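Local structure of aromatic-amino-acid transaminase TyrB (Burkholderia cenocepacia K56-2Valvano, 4WD2) at residues Leu122-Pro127 with Leu280-Gly285; Phe143-Ala148 with Leu215-Met220; Thr347-Gln352 with Thr357-Thr362. The protein probably transfers amino groups between aromatic amino acids and 2-oxo acids, using pyridoxal phosphate held as a Schiff base on a lysine. All blocks are in the same frame, centred on the assembly; numbering follows the deposited sequence.

Interaction 1 (Leu122-Pro127 with Leu280-Gly285); sequences LKRYFP and LGQLAG
Q282 reaches from helix 273-288 to the side chains of R124 and Y125 at the C-terminal end of helix 110-125. Both helices belong to the large PLP-binding domain of a fold-type I aminotransferase and lie here beside the dimer interface. Backbone contact is absent: the nearest CA pair, R124 and Q282, is 9.6 Å apart, and side chains bridge the gap. Among the polar contacts, R124 NH1 donates to Q282 OE1 over 3.0 Å, with an N-H...O angle of 144°. OE1 sits near the edge of the guanidinium, tilted 15° from its plane, whereas the donor stands well above the plane of the Q282 amide rather than on a lone pair. R124 CG lies anti to the backbone N (chi1 -177°) and the chain runs extended to NE, which carries the guanidinium across to the amide. A water adds a second link, donating to Q282 O at 2.8 Å and accepting a weak bond from R124 NH1 at 3.3 Å. The Y125 hydroxyl and Q282 NE2 turn to the second subunit: OH is hydrogen-bonded to D14 OD1 of that subunit and NE2 to its D14 O, so neighbouring groups of two helices grip a single residue of the partner chain. In the apolar part, Q282, bent at chi2, brings CB and CG obliquely against the Y125 ring, with Q282 CG 3.9 Å from Y125 CE2, and I13 of the second subunit packs on both residues. On its own helix, R124 CG lies over one face of the Y125 ring, offset toward its rim.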
loop_
_atom_site.group_PDB
_atom_site.type_symbol
_atom_site.label_atom_id
_atom_site.label_comp_id
_atom_site.label_asym_id
_atom_site.label_seq_id
_atom_site.Cartn_x
_atom_site.Cartn_y
_atom_site.Cartn_z
ATOM N N LEU A 122 -11.580 -9.631 -8.168
ATOM C CA LEU A 122 -12.216 -10.095 -9.396
ATOM C C LEU A 122 -11.552 -11.340 -9.985
ATOM O O LEU A 122 -12.238 -12.231 -10.478
ATOM C CB LEU A 122 -12.230 -8.981 -10.442
ATOM C CG LEU A 122 -13.187 -7.806 -10.221
ATOM C CD1 LEU A 122 -12.966 -6.745 -11.281
ATOM C CD2 LEU A 122 -14.643 -8.272 -10.222
ATOM N N LYS A 123 -10.227 -11.405 -9.941
ATOM C CA LYS A 123 -9.500 -12.568 -10.469
ATOM C C LYS A 123 -9.861 -13.828 -9.703
ATOM O O LYS A 123 -9.958 -14.917 -10.273
ATOM C CB LYS A 123 -7.988 -12.335 -10.414
ATOM C CG LYS A 123 -7.153 -13.498 -10.936
ATOM C CD LYS A 123 -7.488 -13.794 -12.400
ATOM C CE LYS A 123 -6.753 -15.033 -12.897
ATOM N NZ LYS A 123 -6.981 -15.242 -14.357
ATOM N N ARG A 124 -10.078 -13.663 -8.405
ATOM C CA ARG A 124 -10.342 -14.787 -7.528
ATOM C C ARG A 124 -11.743 -15.339 -7.756
ATOM O O ARG A 124 -11.952 -16.554 -7.689
ATOM C CB ARG A 124 -10.152 -14.372 -6.066
ATOM C CG ARG A 124 -10.348 -15.497 -5.092
ATOM C CD ARG A 124 -9.509 -15.320 -3.841
ATOM N NE ARG A 124 -9.830 -16.369 -2.883
ATOM C CZ ARG A 124 -10.727 -16.229 -1.917
ATOM N NH1 ARG A 124 -11.358 -15.074 -1.771
ATOM N NH2 ARG A 124 -10.976 -17.230 -1.087
ATOM N N TYR A 125 -12.689 -14.453 -8.060
ATOM C CA TYR A 125 -14.084 -14.864 -8.198
ATOM C C TYR A 125 -14.593 -14.870 -9.630
ATOM O O TYR A 125 -15.631 -15.458 -9.913
ATOM C CB TYR A 125 -14.969 -13.983 -7.317
ATOM C CG TYR A 125 -14.779 -14.328 -5.858
ATOM C CD1 TYR A 125 -15.283 -15.516 -5.341
ATOM C CD2 TYR A 125 -14.060 -13.495 -5.009
ATOM C CE1 TYR A 125 -15.101 -15.856 -4.019
ATOM C CE2 TYR A 125 -13.871 -13.828 -3.676
ATOM C CZ TYR A 125 -14.395 -15.010 -3.188
ATOM O OH TYR A 125 -14.207 -15.353 -1.866
ATOM N N PHE A 126 -13.855 -14.242 -10.536
ATOM C CA PHE A 126 -14.192 -14.285 -11.957
ATOM C C PHE A 126 -12.954 -14.575 -12.817
ATOM O O PHE A 126 -12.600 -13.781 -13.689
ATOM C CB PHE A 126 -14.842 -12.963 -12.382
ATOM C CG PHE A 126 -16.081 -12.614 -11.592
ATOM C CD1 PHE A 126 -17.333 -13.002 -12.039
ATOM C CD2 PHE A 126 -15.987 -11.914 -10.394
ATOM C CE1 PHE A 126 -18.480 -12.690 -11.312
ATOM C CE2 PHE A 126 -17.122 -11.598 -9.660
ATOM C CZ PHE A 126 -18.370 -11.979 -10.121
ATOM N N PRO A 127 -12.306 -15.731 -12.589
ATOM C CA PRO A 127 -10.987 -16.019 -13.171
ATOM C C PRO A 127 -10.972 -16.119 -14.695
ATOM O O PRO A 127 -9.924 -15.908 -15.312
ATOM C CB PRO A 127 -10.621 -17.369 -12.545
ATOM C CG PRO A 127 -11.941 -18.013 -12.260
ATOM C CD PRO A 127 -12.836 -16.885 -11.837
ATOM N N LEU A 280 -17.427 -7.060 0.923
ATOM C CA LEU A 280 -16.511 -6.241 1.723
ATOM C C LEU A 280 -15.487 -7.117 2.441
ATOM O O LEU A 280 -14.308 -6.770 2.521
ATOM C CB LEU A 280 -17.272 -5.380 2.740
ATOM C CG LEU A 280 -16.407 -4.382 3.530
ATOM C CD1 LEU A 280 -15.778 -3.348 2.609
ATOM C CD2 LEU A 280 -17.197 -3.692 4.637
ATOM N N GLY A 281 -15.939 -8.257 2.951
ATOM C CA GLY A 281 -15.057 -9.192 3.625
ATOM C C GLY A 281 -13.985 -9.751 2.706
ATOM O O GLY A 281 -12.845 -9.965 3.128
ATOM N N GLN A 282 -14.340 -10.005 1.448
ATOM C CA GLN A 282 -13.374 -10.565 0.514
ATOM C C GLN A 282 -12.452 -9.482 -0.034
ATOM O O GLN A 282 -11.324 -9.767 -0.432
ATOM C CB GLN A 282 -14.076 -11.309 -0.628
ATOM C CG GLN A 282 -14.868 -12.537 -0.163
ATOM C CD GLN A 282 -14.011 -13.559 0.579
ATOM O OE1 GLN A 282 -12.788 -13.622 0.402
ATOM N NE2 GLN A 282 -14.654 -14.369 1.414
ATOM N N LEU A 283 -12.926 -8.240 -0.053
ATOM C CA LEU A 283 -12.050 -7.127 -0.397
ATOM C C LEU A 283 -11.015 -6.934 0.724
ATOM O O LEU A 283 -9.836 -6.692 0.455
ATOM C CB LEU A 283 -12.857 -5.852 -0.641
ATOM C CG LEU A 283 -13.789 -5.843 -1.863
ATOM C CD1 LEU A 283 -14.686 -4.615 -1.836
ATOM C CD2 LEU A 283 -13.002 -5.897 -3.178
ATOM N N ALA A 284 -11.457 -7.064 1.976
ATOM C CA ALA A 284 -10.535 -7.073 3.118
ATOM C C ALA A 284 -9.537 -8.231 2.998
ATOM O O ALA A 284 -8.375 -8.094 3.365
ATOM C CB ALA A 284 -11.308 -7.167 4.432
ATOM N N GLY A 285 -10.006 -9.368 2.481
ATOM C CA GLY A 285 -9.152 -10.511 2.192
ATOM C C GLY A 285 -8.049 -10.174 1.204
ATOM O O GLY A 285 -6.905 -10.588 1.376
HETATM O O HOH W 1 -10.215 -12.025 -1.676
#

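Interaction 2 (Phe143-Ala148 with Leu215-Met220); sequences FIFERA and LPFVDM
The F145 ring presents its edge to F217, with F217 CD1 and CE1 both close to the F145 plane. Against the F217 ring, F145 CZ comes in obliquely. The planes are nearly perpendicular, at 88°, and the ring centres are 5.8 Å apart. F145 CZ does most of the touching, 3.7 Å from F217 CD1. On the other side of the helix, the F143 ring has R147 CG over the centre of one face, and F143 CZ in turn lies 3.5 Å above the guanidinium plane of R147. F217 CG is anti to the backbone N (chi1 -155°), and the ring leaves the strand toward helix 141-147; F145 extends from that helix to meet it, and the two rings span a gap of 11.6 Å between the CA atoms of F145 and F217. L184 of the adjacent strand 182-186 touches both rings, and A119 of helix 110-125 packs on F145. Two residues beyond F217, D219 OD2 is hydrogen-bonded to H141 NE2 and lies close to N1 of the cofactor-bearing residue at position 254. A buried aromatic pair thus joins helix to central strand next to the PLP site, where an aspartate facing N1 is characteristic of fold-type I aminotransferases.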
loop_
_atom_site.group_PDB
_atom_site.type_symbol
_atom_site.label_atom_id
_atom_site.label_comp_id
_atom_site.label_asym_id
_atom_site.label_seq_id
_atom_site.Cartn_x
_atom_site.Cartn_y
_atom_site.Cartn_z
ATOM N N PHE A 143 -1.031 -2.706 -17.183
ATOM C CA PHE A 143 -0.008 -3.271 -16.319
ATOM C C PHE A 143 -0.616 -3.899 -15.064
ATOM O O PHE A 143 -0.334 -5.055 -14.744
ATOM C CB PHE A 143 1.018 -2.199 -15.936
ATOM C CG PHE A 143 2.293 -2.753 -15.349
ATOM C CD1 PHE A 143 2.493 -2.769 -13.978
ATOM C CD2 PHE A 143 3.294 -3.252 -16.171
ATOM C CE1 PHE A 143 3.663 -3.270 -13.439
ATOM C CE2 PHE A 143 4.472 -3.757 -15.632
ATOM C CZ PHE A 143 4.652 -3.768 -14.266
ATOM N N ILE A 144 -1.464 -3.147 -14.369
ATOM C CA ILE A 144 -2.086 -3.634 -13.143
ATOM C C ILE A 144 -2.931 -4.885 -13.404
ATOM O O ILE A 144 -2.779 -5.895 -12.720
ATOM C CB ILE A 144 -2.954 -2.537 -12.479
ATOM C CG1 ILE A 144 -2.070 -1.405 -11.953
ATOM C CG2 ILE A 144 -3.772 -3.107 -11.332
ATOM C CD1 ILE A 144 -2.855 -0.194 -11.443
ATOM N N PHE A 145 -3.798 -4.849 -14.410
ATOM C CA PHE A 145 -4.702 -5.978 -14.623
ATOM C C PHE A 145 -4.022 -7.205 -15.246
ATOM O O PHE A 145 -4.350 -8.339 -14.896
ATOM C CB PHE A 145 -5.900 -5.524 -15.458
ATOM C CG PHE A 145 -6.904 -4.749 -14.661
ATOM C CD1 PHE A 145 -7.909 -5.403 -13.968
ATOM C CD2 PHE A 145 -6.819 -3.371 -14.568
ATOM C CE1 PHE A 145 -8.831 -4.689 -13.215
ATOM C CE2 PHE A 145 -7.733 -2.654 -13.809
ATOM C CZ PHE A 145 -8.739 -3.310 -13.137
ATOM N N GLU A 146 -3.059 -7.001 -16.134
ATOM C CA GLU A 146 -2.304 -8.140 -16.650
ATOM C C GLU A 146 -1.460 -8.802 -15.544
ATOM O O GLU A 146 -1.392 -10.027 -15.458
ATOM C CB GLU A 146 -1.415 -7.715 -17.824
ATOM C CG GLU A 146 -2.166 -7.487 -19.130
ATOM C CD GLU A 146 -1.234 -7.297 -20.318
ATOM O OE1 GLU A 146 -0.008 -7.166 -20.099
ATOM O OE2 GLU A 146 -1.722 -7.283 -21.469
ATOM N N ARG A 147 -0.829 -8.003 -14.687
ATOM C CA ARG A 147 -0.042 -8.565 -13.591
ATOM C C ARG A 147 -0.941 -9.213 -12.530
ATOM O O ARG A 147 -0.494 -10.068 -11.772
ATOM C CB ARG A 147 0.848 -7.489 -12.963
ATOM C CG ARG A 147 2.018 -7.060 -13.846
ATOM C CD ARG A 147 3.030 -8.196 -14.004
ATOM N NE ARG A 147 4.160 -7.835 -14.856
ATOM C CZ ARG A 147 5.310 -7.332 -14.415
ATOM N NH1 ARG A 147 6.277 -7.034 -15.272
ATOM N NH2 ARG A 147 5.496 -7.117 -13.123
ATOM N N ALA A 148 -2.211 -8.814 -12.500
ATOM C CA ALA A 148 -3.206 -9.423 -11.613
ATOM C C ALA A 148 -3.778 -10.726 -12.189
ATOM O O ALA A 148 -4.563 -11.418 -11.532
ATOM C CB ALA A 148 -4.330 -8.440 -11.334
ATOM N N LEU A 215 -19.405 -6.489 -16.225
ATOM C CA LEU A 215 -18.865 -5.981 -14.971
ATOM C C LEU A 215 -18.111 -4.676 -15.163
ATOM O O LEU A 215 -16.904 -4.687 -15.411
ATOM C CB LEU A 215 -17.929 -7.008 -14.338
ATOM C CG LEU A 215 -18.578 -8.011 -13.400
ATOM C CD1 LEU A 215 -17.565 -9.082 -13.027
ATOM C CD2 LEU A 215 -19.091 -7.284 -12.165
ATOM N N PRO A 216 -18.812 -3.545 -15.022
ATOM C CA PRO A 216 -18.172 -2.236 -15.158
ATOM C C PRO A 216 -17.268 -1.908 -13.977
ATOM O O PRO A 216 -17.663 -2.017 -12.806
ATOM C CB PRO A 216 -19.359 -1.268 -15.228
ATOM C CG PRO A 216 -20.449 -1.957 -14.488
ATOM C CD PRO A 216 -20.262 -3.429 -14.780
ATOM N N PHE A 217 -16.040 -1.529 -14.305
ATOM C CA PHE A 217 -15.073 -1.042 -13.337
ATOM C C PHE A 217 -14.820 0.425 -13.673
ATOM O O PHE A 217 -14.076 0.744 -14.603
ATOM C CB PHE A 217 -13.778 -1.867 -13.390
ATOM C CG PHE A 217 -12.979 -1.853 -12.107
ATOM C CD1 PHE A 217 -12.186 -2.932 -11.772
ATOM C CD2 PHE A 217 -13.021 -0.769 -11.247
ATOM C CE1 PHE A 217 -11.453 -2.933 -10.608
ATOM C CE2 PHE A 217 -12.290 -0.766 -10.079
ATOM C CZ PHE A 217 -11.504 -1.850 -9.759
ATOM N N VAL A 218 -15.473 1.318 -12.939
ATOM C CA VAL A 218 -15.346 2.742 -13.209
ATOM C C VAL A 218 -14.161 3.322 -12.455
ATOM O O VAL A 218 -14.015 3.107 -11.249
ATOM C CB VAL A 218 -16.615 3.511 -12.832
ATOM C CG1 VAL A 218 -16.458 4.984 -13.188
ATOM C CG2 VAL A 218 -17.824 2.916 -13.547
ATOM N N ASP A 219 -13.311 4.027 -13.194
ATOM C CA ASP A 219 -12.116 4.682 -12.669
ATOM C C ASP A 219 -12.398 6.186 -12.628
ATOM O O ASP A 219 -12.453 6.838 -13.673
ATOM C CB ASP A 219 -10.894 4.355 -13.556
ATOM C CG ASP A 219 -9.568 4.809 -12.955
ATOM O OD1 ASP A 219 -9.562 5.637 -12.021
ATOM O OD2 ASP A 219 -8.515 4.339 -13.436
ATOM N N MET A 220 -12.614 6.719 -11.424
ATOM C CA MET A 220 -12.902 8.136 -11.257
ATOM C C MET A 220 -11.762 8.808 -10.510
ATOM O O MET A 220 -11.799 8.937 -9.290
ATOM C CB MET A 220 -14.229 8.343 -10.513
ATOM C CG MET A 220 -14.681 9.803 -10.469
ATOM S SD MET A 220 -16.342 9.995 -9.823
ATOM C CE MET A 220 -16.175 9.122 -8.268
#

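Interaction 3 (Thr347-Gln352 with Thr357-Thr362); sequences TRYVKQ and TYTGLT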
loop_
_atom_site.group_PDB
_atom_site.type_symbol
_atom_site.label_atom_id
_atom_site.label_comp_id
_atom_site.label_asym_id
_atom_site.label_seq_id
_atom_site.Cartn_x
_atom_site.Cartn_y
_atom_site.Cartn_z
ATOM N N THR A 347 -11.610 22.895 -31.901
ATOM C CA THR A 347 -12.740 22.551 -31.051
ATOM C C THR A 347 -12.328 21.624 -29.923
ATOM O O THR A 347 -12.839 21.733 -28.807
ATOM C CB THR A 347 -13.858 21.884 -31.862
ATOM O OG1 THR A 347 -14.266 22.765 -32.912
ATOM C CG2 THR A 347 -15.056 21.578 -30.977
ATOM N N ARG A 348 -11.395 20.721 -30.218
ATOM C CA ARG A 348 -10.972 19.718 -29.246
ATOM C C ARG A 348 -10.493 20.345 -27.941
ATOM O O ARG A 348 -10.732 19.792 -26.873
ATOM C CB ARG A 348 -9.876 18.811 -29.831
ATOM C CG ARG A 348 -8.508 19.453 -30.022
ATOM C CD ARG A 348 -7.502 18.446 -30.570
ATOM N NE ARG A 348 -7.902 17.958 -31.888
ATOM C CZ ARG A 348 -7.575 16.772 -32.394
ATOM N NH1 ARG A 348 -6.840 15.919 -31.694
ATOM N NH2 ARG A 348 -7.998 16.434 -33.603
ATOM N N TYR A 349 -9.843 21.506 -28.023
ATOM C CA TYR A 349 -9.281 22.149 -26.831
ATOM C C TYR A 349 -10.332 22.600 -25.827
ATOM O O TYR A 349 -10.055 22.673 -24.638
ATOM C CB TYR A 349 -8.409 23.338 -27.227
ATOM C CG TYR A 349 -7.125 22.896 -27.873
ATOM C CD1 TYR A 349 -6.024 22.539 -27.097
ATOM C CD2 TYR A 349 -7.021 22.795 -29.255
ATOM C CE1 TYR A 349 -4.850 22.110 -27.683
ATOM C CE2 TYR A 349 -5.852 22.365 -29.849
ATOM C CZ TYR A 349 -4.769 22.027 -29.059
ATOM O OH TYR A 349 -3.604 21.604 -29.651
ATOM N N VAL A 350 -11.536 22.900 -26.299
ATOM C CA VAL A 350 -12.598 23.330 -25.402
ATOM C C VAL A 350 -13.634 22.231 -25.186
ATOM O O VAL A 350 -14.419 22.296 -24.234
ATOM C CB VAL A 350 -13.298 24.607 -25.920
ATOM C CG1 VAL A 350 -12.399 25.824 -25.717
ATOM C CG2 VAL A 350 -13.686 24.454 -27.378
ATOM N N LYS A 351 -13.625 21.227 -26.065
ATOM C CA LYS A 351 -14.552 20.094 -25.977
ATOM C C LYS A 351 -14.008 19.003 -25.064
ATOM O O LYS A 351 -14.751 18.372 -24.319
ATOM C CB LYS A 351 -14.834 19.509 -27.362
ATOM N N GLN A 352 -12.702 18.781 -25.121
ATOM C CA GLN A 352 -12.082 17.820 -24.224
ATOM C C GLN A 352 -12.096 18.381 -22.806
ATOM O O GLN A 352 -12.301 19.582 -22.608
ATOM C CB GLN A 352 -10.665 17.481 -24.693
ATOM C CG GLN A 352 -10.677 16.712 -26.008
ATOM C CD GLN A 352 -9.303 16.522 -26.597
ATOM O OE1 GLN A 352 -8.320 17.067 -26.094
ATOM N NE2 GLN A 352 -9.223 15.741 -27.671
ATOM N N THR A 357 -5.343 16.890 -22.734
ATOM C CA THR A 357 -5.883 17.017 -24.074
ATOM C C THR A 357 -5.000 16.235 -25.040
ATOM O O THR A 357 -3.768 16.243 -24.928
ATOM C CB THR A 357 -6.015 18.504 -24.498
ATOM O OG1 THR A 357 -7.399 18.882 -24.466
ATOM C CG2 THR A 357 -5.474 18.746 -25.916
ATOM N N TYR A 358 -5.648 15.501 -25.939
ATOM C CA TYR A 358 -4.962 14.873 -27.058
ATOM C C TYR A 358 -4.896 15.888 -28.184
ATOM O O TYR A 358 -5.903 16.140 -28.843
ATOM C CB TYR A 358 -5.694 13.604 -27.511
ATOM C CG TYR A 358 -4.912 12.332 -27.265
ATOM C CD1 TYR A 358 -4.077 12.212 -26.162
ATOM C CD2 TYR A 358 -4.992 11.263 -28.147
ATOM C CE1 TYR A 358 -3.353 11.059 -25.937
ATOM C CE2 TYR A 358 -4.275 10.104 -27.930
ATOM C CZ TYR A 358 -3.451 10.012 -26.827
ATOM O OH TYR A 358 -2.733 8.865 -26.606
ATOM N N THR A 359 -3.720 16.483 -28.391
ATOM C CA THR A 359 -3.579 17.582 -29.346
ATOM C C THR A 359 -3.748 17.119 -30.785
ATOM O O THR A 359 -4.050 17.918 -31.669
ATOM C CB THR A 359 -2.207 18.288 -29.224
ATOM O OG1 THR A 359 -1.153 17.350 -29.476
ATOM C CG2 THR A 359 -2.026 18.895 -27.835
ATOM N N GLY A 360 -3.532 15.833 -31.023
ATOM C CA GLY A 360 -3.580 15.313 -32.374
ATOM C C GLY A 360 -2.327 15.630 -33.169
ATOM O O GLY A 360 -2.263 15.350 -34.366
ATOM N N LEU A 361 -1.330 16.221 -32.513
ATOM C CA LEU A 361 -0.046 16.490 -33.156
ATOM C C LEU A 361 0.664 15.172 -33.456
ATOM O O LEU A 361 0.607 14.250 -32.642
ATOM C CB LEU A 361 0.838 17.382 -32.272
ATOM C CG LEU A 361 0.808 18.898 -32.524
ATOM C CD1 LEU A 361 -0.564 19.496 -32.279
ATOM C CD2 LEU A 361 1.853 19.608 -31.673
ATOM N N THR A 362 1.312 15.082 -34.619
ATOM C CA THR A 362 2.058 13.879 -34.993
ATOM C C THR A 362 3.303 13.784 -34.129
ATOM O O THR A 362 3.668 14.753 -33.470
ATOM C CB THR A 362 2.485 13.866 -36.484
ATOM O OG1 THR A 362 3.487 14.860 -36.709
ATOM C CG2 THR A 362 1.302 14.127 -37.408
HETATM O O HOH W 2 -4.158 20.778 -31.893
#
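Helix 348-351 is followed after a short connection by strand 356-358, and the CA atoms of Q352 and T357 come within 6.3 Å, those of R348 and T359 within 7.7 Å. Q352 OE1 receives two bonds: T357 OG1 donates over 2.6 Å in the plane of the amide, and Y358 N adds a weak one at 3.1 Å. R348, bent at chi3 (62°), reaches over the strand end to give NH1 to Y358 O at 3.0 Å. That bond is fairly straight, 165° at the hydrogen; the oxygen lies in the guanidinium plane, while T359 O sits over one face. Y349 runs on the apolar side, its CE1 3.9 Å from T357 CG2 and its OH against T359 CB and CG2. A water close to Y349 OH donates to T359 O at 2.9 Å. Beyond the strand the chain makes an ST turn, in which L361 N donates to T359 OG1; that hydroxyl is also hydrogen-bonded to G381 O. R330 of helix 309-338 binds T357 OG1 and Y349 O, and G163 O takes Q352 NE2. Y358, whose backbone also bonds T193, thus finds side-chain partners in R348 of the helix and Q352 just after it, which probably help fix the helix against the strand.

How the interactions relate
Interactions 1 and 2 are neighbours in the large domain, their centres 13 Å apart, and interaction 2 is nested along the chain within the loop closed by interaction 1. They touch directly: L122, on helix 110-125, packs on L215 and F217 of strand 215-220, and F126, just after the helix, on L215, so one helix bridges the dimer-facing contact to the central mixed sheet. Both also reach the second subunit. Interaction 3 follows later in the chain, on strand 356-358 of a separate two-stranded sheet, about 39 Å from interaction 1 and 26 Å from interaction 2 between centres. The cofactor-bearing core and dimer interface are thus tied together, while interaction 3 lies across the chain's centre from interaction 1 and touches neither.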